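PDB 4ZOH: putative oxidoreductase FAD-binding subunit from Sulfolobus tokodaii, which binds FAD and probably serves as the flavin-carrying, electron-transferring subunit of a molybdenum hydroxylase-type oxidoreductase. Local coordinates for residues S89-N94 with A117-A122; A121-M126 with I164-F169. All coordinates share one frame; numbering follows the deposited sequence.

Contact 1: S89-N94 with A117-A122; sequences SETASN and ADYPAA. With FAD (flavin-adenine dinucleotide), chain H.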
ATOM      1  N   SER B  89      -7.844  20.771  45.609  1.00 23.16           N
ATOM      2  CA  SER B  89      -7.580  21.266  44.263  1.00 28.52           C
ATOM      3  C   SER B  89      -6.123  21.221  43.891  1.00 32.70           C
ATOM      4  O   SER B  89      -5.771  20.797  42.778  1.00 26.60           O
ATOM      5  CB  SER B  89      -8.106  22.659  44.075  1.00 24.37           C
ATOM      6  OG  SER B  89      -9.518  22.628  44.183  1.00 25.01           O
ATOM      7  N   GLU B  90      -5.270  21.682  44.805  1.00 29.56           N
ATOM      8  CA  GLU B  90      -3.853  21.626  44.512  1.00 27.47           C
ATOM      9  C   GLU B  90      -3.363  20.155  44.393  1.00 25.48           C
ATOM     10  O   GLU B  90      -2.560  19.849  43.520  1.00 26.71           O
ATOM     11  CB  GLU B  90      -3.078  22.395  45.544  1.00 31.57           C
ATOM     12  CG  GLU B  90      -1.562  22.296  45.419  1.00 36.32           C
ATOM     13  CD  GLU B  90      -0.872  23.061  46.526  1.00 36.35           C
ATOM     14  OE1 GLU B  90      -1.340  24.181  46.805  1.00 38.21           O
ATOM     15  OE2 GLU B  90       0.093  22.544  47.116  1.00 35.13           O
ATOM     16  N   THR B  91      -3.871  19.265  45.239  1.00 25.56           N
ATOM     17  CA  THR B  91      -3.525  17.862  45.193  1.00 26.87           C
ATOM     18  C   THR B  91      -3.929  17.254  43.830  1.00 28.23           C
ATOM     19  O   THR B  91      -3.121  16.562  43.234  1.00 27.48           O
ATOM     20  CB  THR B  91      -4.228  17.068  46.316  1.00 26.95           C
ATOM     21  OG1 THR B  91      -3.823  17.634  47.554  1.00 30.46           O
ATOM     22  CG2 THR B  91      -3.818  15.592  46.312  1.00 21.94           C
ATOM     23  N   ALA B  92      -5.164  17.508  43.377  1.00 27.04           N
ATOM     24  CA  ALA B  92      -5.655  17.011  42.052  1.00 27.33           C
ATOM     25  C   ALA B  92      -4.730  17.439  40.919  1.00 29.59           C
ATOM     26  O   ALA B  92      -4.459  16.625  40.035  1.00 31.79           O
ATOM     27  CB  ALA B  92      -7.057  17.510  41.780  1.00 23.61           C
ATOM     28  N   SER B  93      -4.240  18.701  40.987  1.00 26.47           N
ATOM     29  CA  SER B  93      -3.248  19.296  40.068  1.00 26.26           C
ATOM     30  C   SER B  93      -1.989  18.489  39.847  1.00 24.56           C
ATOM     31  O   SER B  93      -1.283  18.659  38.830  1.00 23.25           O
ATOM     32  CB  SER B  93      -2.794  20.655  40.631  1.00 27.32           C
ATOM     33  OG  SER B  93      -3.819  21.616  40.395  1.00 40.49           O
ATOM     34  N   ASN B  94      -1.583  17.794  40.891  1.00 22.51           N
ATOM     35  CA  ASN B  94      -0.376  16.991  40.845  1.00 25.79           C
ATOM     36  C   ASN B  94      -0.558  15.629  40.188  1.00 23.59           C
ATOM     37  O   ASN B  94       0.413  14.959  39.941  1.00 25.28           O
ATOM     38  CB  ASN B  94       0.106  16.721  42.289  1.00 28.14           C
ATOM     39  CG  ASN B  94       0.837  17.898  42.863  1.00 29.98           C
ATOM     40  OD1 ASN B  94       2.060  17.991  42.723  1.00 32.58           O
ATOM     41  ND2 ASN B  94       0.092  18.830  43.470  1.00 22.86           N
ATOM     42  N   ALA B 117      -1.374   6.763  45.269  1.00 25.23           N
ATOM     43  CA  ALA B 117      -2.275   7.853  44.781  1.00 26.14           C
ATOM     44  C   ALA B 117      -2.088   9.172  45.508  1.00 29.51           C
ATOM     45  O   ALA B 117      -1.726   9.201  46.708  1.00 30.72           O
ATOM     46  CB  ALA B 117      -3.754   7.440  44.886  1.00 23.25           C
ATOM     47  N   ASP B 118      -2.420  10.262  44.822  1.00 29.94           N
ATOM     48  CA  ASP B 118      -2.386  11.582  45.443  1.00 31.39           C
ATOM     49  C   ASP B 118      -3.558  11.861  46.399  1.00 28.54           C
ATOM     50  O   ASP B 118      -3.318  12.201  47.586  1.00 28.39           O
ATOM     51  CB  ASP B 118      -2.178  12.673  44.397  1.00 26.42           C
ATOM     52  CG  ASP B 118      -0.849  12.541  43.727  1.00 29.98           C
ATOM     53  OD1 ASP B 118       0.154  12.316  44.494  1.00 25.42           O
ATOM     54  OD2 ASP B 118      -0.788  12.624  42.443  1.00 27.86           O
ATOM     55  N   TYR B 119      -4.792  11.631  45.946  1.00 26.55           N
ATOM     56  CA  TYR B 119      -5.950  12.101  46.720  1.00 27.36           C
ATOM     57  C   TYR B 119      -5.964  11.622  48.189  1.00 32.37           C
ATOM     58  O   TYR B 119      -6.311  12.407  49.050  1.00 30.99           O
ATOM     59  CB  TYR B 119      -7.285  11.720  46.104  1.00 26.03           C
ATOM     60  CG  TYR B 119      -7.729  12.503  44.888  1.00 25.46           C
ATOM     61  CD1 TYR B 119      -7.701  13.907  44.861  1.00 29.43           C
ATOM     62  CD2 TYR B 119      -8.259  11.812  43.766  1.00 26.90           C
ATOM     63  CE1 TYR B 119      -8.169  14.602  43.740  1.00 29.84           C
ATOM     64  CE2 TYR B 119      -8.736  12.480  42.672  1.00 25.26           C
ATOM     65  CZ  TYR B 119      -8.689  13.866  42.655  1.00 26.93           C
ATOM     66  OH  TYR B 119      -9.094  14.497  41.513  1.00 28.74           O
ATOM     67  N   PRO B 120      -5.646  10.333  48.455  1.00 32.01           N
ATOM     68  CA  PRO B 120      -5.810   9.806  49.826  1.00 35.28           C
ATOM     69  C   PRO B 120      -5.012  10.570  50.877  1.00 32.52           C
ATOM     70  O   PRO B 120      -5.457  10.669  51.980  1.00 31.19           O
ATOM     71  CB  PRO B 120      -5.268   8.353  49.719  1.00 36.50           C
ATOM     72  CG  PRO B 120      -5.523   7.980  48.287  1.00 37.51           C
ATOM     73  CD  PRO B 120      -5.205   9.260  47.539  1.00 35.28           C
ATOM     74  N   ALA B 121      -3.862  11.118  50.515  1.00 33.01           N
ATOM     75  CA  ALA B 121      -3.139  11.958  51.454  1.00 32.78           C
ATOM     76  C   ALA B 121      -3.987  13.176  51.868  1.00 34.41           C
ATOM     77  O   ALA B 121      -4.072  13.469  53.054  1.00 30.86           O
ATOM     78  CB  ALA B 121      -1.789  12.372  50.928  1.00 27.77           C
ATOM     79  N   ALA B 122      -4.564  13.874  50.884  1.00 30.94           N
ATOM     80  CA  ALA B 122      -5.464  14.995  51.143  1.00 33.17           C
ATOM     81  C   ALA B 122      -6.760  14.529  51.800  1.00 31.55           C
ATOM     82  O   ALA B 122      -7.227  15.183  52.709  1.00 30.59           O
ATOM     83  CB  ALA B 122      -5.752  15.842  49.893  1.00 30.18           C
TER
HETATM   84  PA  FAD H 301     -11.337   3.910  36.195  1.00 31.37           P
HETATM   85  O1A FAD H 301     -10.034   3.466  35.621  1.00 26.30           O
HETATM   86  O2A FAD H 301     -12.525   4.100  35.352  1.00 28.95           O
HETATM   87  O5B FAD H 301     -11.777   2.917  37.319  1.00 27.05           O
HETATM   88  C5B FAD H 301     -10.807   2.470  38.314  1.00 27.92           C
HETATM   89  C4B FAD H 301     -11.536   1.430  39.331  1.00 28.75           C
HETATM   90  O4B FAD H 301     -12.727   2.016  39.995  1.00 32.61           O
HETATM   91  C3B FAD H 301     -12.103   0.280  38.506  1.00 30.48           C
HETATM   92  O3B FAD H 301     -11.943  -0.919  39.224  1.00 30.11           O
HETATM   93  C2B FAD H 301     -13.588   0.641  38.268  1.00 35.21           C
HETATM   94  O2B FAD H 301     -14.442  -0.488  38.046  1.00 36.33           O
HETATM   95  C1B FAD H 301     -13.961   1.271  39.566  1.00 33.00           C
HETATM   96  N9A FAD H 301     -14.790   2.470  39.609  1.00 27.97           N
HETATM   97  C8A FAD H 301     -14.690   3.584  38.887  1.00 28.84           C
HETATM   98  N7A FAD H 301     -15.604   4.481  39.324  1.00 28.13           N
HETATM   99  C5A FAD H 301     -16.279   3.905  40.348  1.00 30.32           C
HETATM  100  C6A FAD H 301     -17.313   4.333  41.206  1.00 30.96           C
HETATM  101  N6A FAD H 301     -17.783   5.568  41.049  1.00 28.51           N
HETATM  102  N1A FAD H 301     -17.792   3.495  42.145  1.00 31.36           N
HETATM  103  C2A FAD H 301     -17.257   2.262  42.346  1.00 30.10           C
HETATM  104  N3A FAD H 301     -16.281   1.829  41.542  1.00 29.98           N
HETATM  105  C4A FAD H 301     -15.765   2.627  40.538  1.00 29.02           C
HETATM  106  N1  FAD H 301      -3.098   8.649  39.957  1.00 28.74           N
HETATM  107  C2  FAD H 301      -2.531   9.346  41.021  1.00 26.55           C
HETATM  108  O2  FAD H 301      -3.118   9.385  42.083  1.00 23.97           O
HETATM  109  N3  FAD H 301      -1.337   9.987  40.884  1.00 25.74           N
HETATM  110  C4  FAD H 301      -0.656   9.941  39.713  1.00 26.38           C
HETATM  111  O4  FAD H 301       0.399  10.579  39.630  1.00 24.00           O
HETATM  112  C4X FAD H 301      -1.200   9.211  38.634  1.00 25.51           C
HETATM  113  N5  FAD H 301      -0.514   9.168  37.440  1.00 25.20           N
HETATM  114  C5X FAD H 301      -1.065   8.406  36.367  1.00 26.56           C
HETATM  115  C6  FAD H 301      -0.332   8.319  35.189  1.00 24.09           C
HETATM  116  C7  FAD H 301      -0.853   7.607  34.097  1.00 24.87           C
HETATM  117  C7M FAD H 301       0.016   7.560  32.821  1.00 21.19           C
HETATM  118  C8  FAD H 301      -2.098   6.954  34.211  1.00 26.15           C
HETATM  119  C8M FAD H 301      -2.724   6.119  33.061  1.00 23.48           C
HETATM  120  C9  FAD H 301      -2.816   7.000  35.420  1.00 26.33           C
HETATM  121  C9A FAD H 301      -2.308   7.744  36.488  1.00 26.77           C
HETATM  122  N10 FAD H 301      -2.993   7.823  37.720  1.00 27.75           N
HETATM  123  C10 FAD H 301      -2.417   8.570  38.765  1.00 26.29           C
HETATM  124  C1' FAD H 301      -4.273   7.160  37.943  1.00 27.23           C
HETATM  125  C2' FAD H 301      -5.449   8.063  37.523  1.00 25.50           C
HETATM  126  O2' FAD H 301      -5.583   9.104  38.513  1.00 30.16           O
HETATM  127  C3' FAD H 301      -6.774   7.272  37.334  1.00 25.92           C
HETATM  128  O3' FAD H 301      -7.646   8.162  36.633  1.00 24.54           O
HETATM  129  C4' FAD H 301      -7.433   6.864  38.641  1.00 28.72           C
HETATM  130  O4' FAD H 301      -6.475   6.150  39.422  1.00 26.39           O
HETATM  131  C5' FAD H 301      -8.679   5.980  38.417  1.00 25.16           C
HETATM  132  O5' FAD H 301      -9.764   6.900  38.125  1.00 27.31           O
HETATM  133  P   FAD H 301     -10.631   6.703  36.823  1.00 30.70           P
HETATM  134  O1P FAD H 301     -11.815   7.608  36.922  1.00 29.68           O
HETATM  135  O2P FAD H 301      -9.787   6.825  35.613  1.00 26.72           O
HETATM  136  O3P FAD H 301     -11.099   5.219  37.098  1.00 28.30           O
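Thr91 reaches from helix 88-93 toward the start of helix 119-125 with its two branches split between neighbouring targets. The methyl CG2, turned anti to the backbone N (OG1 chi1 -59°), lies against the backbone of Asp118, with Thr91 CG2 3.7 Å from Asp118 O. The hydroxyl branch faces one helical turn further on, where Thr91 OG1 is 3.5 Å from Ala122 CB; its polar partner is Leu87 O, just ahead of the helix. Ala92 presents its methyl obliquely to the far end of the Tyr119 ring, Ala92 CB standing 3.7 Å from Tyr119 CE1 and 3.6 Å from Tyr119 OH. That hydroxyl is itself hydrogen-bonded to His77 ND1, which ties the ring to helix 77-81. The two helices thus pack through Thr91, two alanines and the Tyr119 ring inside the FAD-binding domain of the molybdopterin dehydrogenase family, and the residues leading into helix 119-125 meet the flavin. Asp118 grips the pyrimidine part of the isoalloxazine twice. Its backbone N donates to FAD O2 in a fairly straight bond, Asp118 N to FAD O2 3.0 Å. In return FAD N3 donates to Asp118 OD2, 3.1 Å away, along a more bent path of 140°. Lys178, which also bonds Asn94 O, forms a salt bridge with OD2, and Tyr176 OH bonds OD1, so both carboxylate oxygens are held and the group's rotation is probably fixed. The Asn94 amide turns back onto helix 88-93, Asn94 ND2 bonding Glu90 O at 2.8 Å from above the carbonyl plane.

Contact 2: A121-M126 with I164-F169; sequences AALIAM and IQVPTF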
ATOM      1  N   ALA B 121      -3.862  11.118  50.515  1.00 33.01           N
ATOM      2  CA  ALA B 121      -3.139  11.958  51.454  1.00 32.78           C
ATOM      3  C   ALA B 121      -3.987  13.176  51.868  1.00 34.41           C
ATOM      4  O   ALA B 121      -4.072  13.469  53.054  1.00 30.86           O
ATOM      5  CB  ALA B 121      -1.789  12.372  50.928  1.00 27.77           C
ATOM      6  N   ALA B 122      -4.564  13.874  50.884  1.00 30.94           N
ATOM      7  CA  ALA B 122      -5.464  14.995  51.143  1.00 33.17           C
ATOM      8  C   ALA B 122      -6.760  14.529  51.800  1.00 31.55           C
ATOM      9  O   ALA B 122      -7.227  15.183  52.709  1.00 30.59           O
ATOM     10  CB  ALA B 122      -5.752  15.842  49.893  1.00 30.18           C
ATOM     11  N   LEU B 123      -7.325  13.403  51.360  1.00 31.22           N
ATOM     12  CA  LEU B 123      -8.631  13.021  51.846  1.00 30.28           C
ATOM     13  C   LEU B 123      -8.538  12.535  53.322  1.00 34.31           C
ATOM     14  O   LEU B 123      -9.451  12.701  54.099  1.00 33.09           O
ATOM     15  CB  LEU B 123      -9.261  11.961  50.944  1.00 29.30           C
ATOM     16  CG  LEU B 123      -9.736  12.386  49.522  1.00 31.46           C
ATOM     17  CD1 LEU B 123     -10.159  11.175  48.702  1.00 28.11           C
ATOM     18  CD2 LEU B 123     -10.848  13.425  49.456  1.00 26.09           C
ATOM     19  N   ILE B 124      -7.446  11.900  53.697  1.00 36.98           N
ATOM     20  CA  ILE B 124      -7.341  11.438  55.089  1.00 40.32           C
ATOM     21  C   ILE B 124      -7.164  12.628  56.019  1.00 37.62           C
ATOM     22  O   ILE B 124      -7.711  12.638  57.110  1.00 41.25           O
ATOM     23  CB  ILE B 124      -6.290  10.311  55.293  1.00 35.29           C
ATOM     24  CG1 ILE B 124      -6.512   9.578  56.632  1.00 38.91           C
ATOM     25  CG2 ILE B 124      -4.888  10.821  55.181  1.00 32.65           C
ATOM     26  CD1 ILE B 124      -7.362   8.335  56.517  1.00 35.46           C
ATOM     27  N   ALA B 125      -6.439  13.637  55.525  1.00 39.83           N
ATOM     28  CA  ALA B 125      -6.141  14.870  56.256  1.00 37.11           C
ATOM     29  C   ALA B 125      -7.386  15.700  56.438  1.00 41.02           C
ATOM     30  O   ALA B 125      -7.560  16.375  57.457  1.00 40.64           O
ATOM     31  CB  ALA B 125      -5.099  15.673  55.528  1.00 33.75           C
ATOM     32  N   MET B 126      -8.246  15.653  55.428  1.00 36.93           N
ATOM     33  CA  MET B 126      -9.472  16.390  55.423  1.00 32.29           C
ATOM     34  C   MET B 126     -10.631  15.712  56.211  1.00 31.29           C
ATOM     35  O   MET B 126     -11.684  16.321  56.371  1.00 34.22           O
ATOM     36  CB  MET B 126      -9.840  16.647  53.971  1.00 30.44           C
ATOM     37  CG  MET B 126      -8.920  17.648  53.313  1.00 34.02           C
ATOM     38  SD  MET B 126      -9.204  17.846  51.544  1.00 34.25           S
ATOM     39  CE  MET B 126     -10.276  19.327  51.459  1.00 27.54           C
ATOM     40  N   ILE B 164     -18.047  12.459  47.079  1.00 34.92           N
ATOM     41  CA  ILE B 164     -17.035  12.668  48.088  1.00 36.18           C
ATOM     42  C   ILE B 164     -17.407  13.973  48.764  1.00 35.41           C
ATOM     43  O   ILE B 164     -17.759  14.987  48.055  1.00 32.41           O
ATOM     44  CB  ILE B 164     -15.577  12.719  47.512  1.00 33.70           C
ATOM     45  CG1 ILE B 164     -15.108  11.343  46.998  1.00 32.09           C
ATOM     46  CG2 ILE B 164     -14.581  13.056  48.630  1.00 33.59           C
ATOM     47  CD1 ILE B 164     -15.841  10.793  45.774  1.00 41.20           C
ATOM     48  N   GLN B 165     -17.387  13.921  50.113  1.00 34.52           N
ATOM     49  CA  GLN B 165     -17.616  15.129  51.006  1.00 32.80           C
ATOM     50  C   GLN B 165     -16.403  15.502  51.853  1.00 32.10           C
ATOM     51  O   GLN B 165     -15.716  14.640  52.446  1.00 33.95           O
ATOM     52  CB  GLN B 165     -18.755  14.833  51.964  1.00 34.56           C
ATOM     53  CG  GLN B 165     -20.140  14.763  51.324  1.00 39.57           C
ATOM     54  CD  GLN B 165     -21.060  13.972  52.220  1.00 40.00           C
ATOM     55  OE1 GLN B 165     -20.888  13.997  53.445  1.00 38.52           O
ATOM     56  NE2 GLN B 165     -22.002  13.226  51.634  1.00 36.22           N
ATOM     57  N   VAL B 166     -16.122  16.788  51.887  1.00 38.62           N
ATOM     58  CA  VAL B 166     -15.011  17.334  52.667  1.00 35.44           C
ATOM     59  C   VAL B 166     -15.498  18.648  53.320  1.00 39.55           C
ATOM     60  O   VAL B 166     -16.346  19.344  52.744  1.00 37.80           O
ATOM     61  CB  VAL B 166     -13.750  17.615  51.781  1.00 33.02           C
ATOM     62  CG1 VAL B 166     -13.097  16.302  51.291  1.00 35.66           C
ATOM     63  CG2 VAL B 166     -14.031  18.601  50.648  1.00 30.13           C
ATOM     64  N   PRO B 167     -14.946  19.015  54.506  1.00 38.59           N
ATOM     65  CA  PRO B 167     -15.247  20.336  55.079  1.00 35.24           C
ATOM     66  C   PRO B 167     -14.691  21.421  54.154  1.00 37.25           C
ATOM     67  O   PRO B 167     -13.830  21.139  53.299  1.00 37.28           O
ATOM     68  CB  PRO B 167     -14.474  20.321  56.415  1.00 36.22           C
ATOM     69  CG  PRO B 167     -14.283  18.863  56.729  1.00 40.19           C
ATOM     70  CD  PRO B 167     -14.059  18.217  55.380  1.00 41.40           C
ATOM     71  N   THR B 168     -15.127  22.663  54.328  1.00 36.32           N
ATOM     72  CA  THR B 168     -14.707  23.743  53.432  1.00 35.13           C
ATOM     73  C   THR B 168     -13.377  24.422  53.732  1.00 35.43           C
ATOM     74  O   THR B 168     -12.854  25.160  52.881  1.00 30.69           O
ATOM     75  CB  THR B 168     -15.763  24.839  53.310  1.00 35.38           C
ATOM     76  OG1 THR B 168     -16.206  25.166  54.613  1.00 34.55           O
ATOM     77  CG2 THR B 168     -16.910  24.321  52.535  1.00 34.29           C
ATOM     78  N   PHE B 169     -12.850  24.181  54.943  1.00 36.79           N
ATOM     79  CA  PHE B 169     -11.540  24.710  55.423  1.00 31.78           C
ATOM     80  C   PHE B 169     -11.262  26.154  55.097  1.00 31.01           C
ATOM     81  O   PHE B 169     -10.131  26.476  54.695  1.00 33.09           O
ATOM     82  CB  PHE B 169     -10.376  23.832  54.949  1.00 30.20           C
ATOM     83  CG  PHE B 169     -10.479  22.415  55.403  1.00 32.32           C
ATOM     84  CD1 PHE B 169     -10.090  22.061  56.694  1.00 30.98           C
ATOM     85  CD2 PHE B 169     -10.967  21.436  54.545  1.00 31.39           C
ATOM     86  CE1 PHE B 169     -10.220  20.750  57.117  1.00 30.42           C
ATOM     87  CE2 PHE B 169     -11.071  20.120  54.940  1.00 30.51           C
ATOM     88  CZ  PHE B 169     -10.706  19.782  56.238  1.00 34.80           C
TER
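Met126 sends CG anti to its carbonyl carbon (chi1 -71°), runs extended through chi2 and bends at chi3 (97°), which brings CE against both Val166 and Phe169. Here the end of helix 119-125 packs on strand 160-167, the central strand of the five-stranded antiparallel sheet of the FAD-binding domain, and on the turn that follows it. The terminal methyl touches both partners, with Met126 CE 3.9 Å from Val166 CB and 3.7 Å from Phe169 CE2. Closer to the backbone, Met126 CG also lies 3.7 Å from Phe169 CE2, so that CB, CG and CE all gather round the CE2 corner of the ring. With an alanine here, CG, SD and CE are lost, which would probably open a gap beside Val166 and leave Phe169 CE2 with much less apolar cover. One turn earlier, the Leu123 side chain crosses those of Ile164 and Val166 at about a right angle: Leu123 CD2 is 3.8 Å from Ile164 CG2 and 4.1 Å from Val166 CG1. Ile164 and Val166 alternate with Gln165, whose side chain starts away from the helix. Leu88 and Leu194 also touch Met126, extending the apolar surroundings. Pro167 CB sits over one face of the Phe169 ring, offset toward its rim, while Met126 O lies at the ring edge, in plane, 3.6 Å from Phe169 CZ and 3.2 Å from Pro167 CD.

Both contacts are buried and use successive parts of helix 119-125, sharing Ala121 and Ala122, with centres about 10 Å apart. Contact 1 takes the start of that helix, joins it to helix 88-93 and combines apolar side-chain packing with a flavin-binding carboxylate and its polar partners. Contact 2 takes the other end, sets it against the sheet and is carried by aliphatic, thioether and aromatic groups without a hydrogen bond between its segments. Of the two contacts, the one beside FAD carries the polar chemistry; the one on the sheet is apolar in its side chains. Helix 88-93 accompanies both: it forms one side of contact 1, and its Leu88 touches Leu123 and Met126 of contact 2.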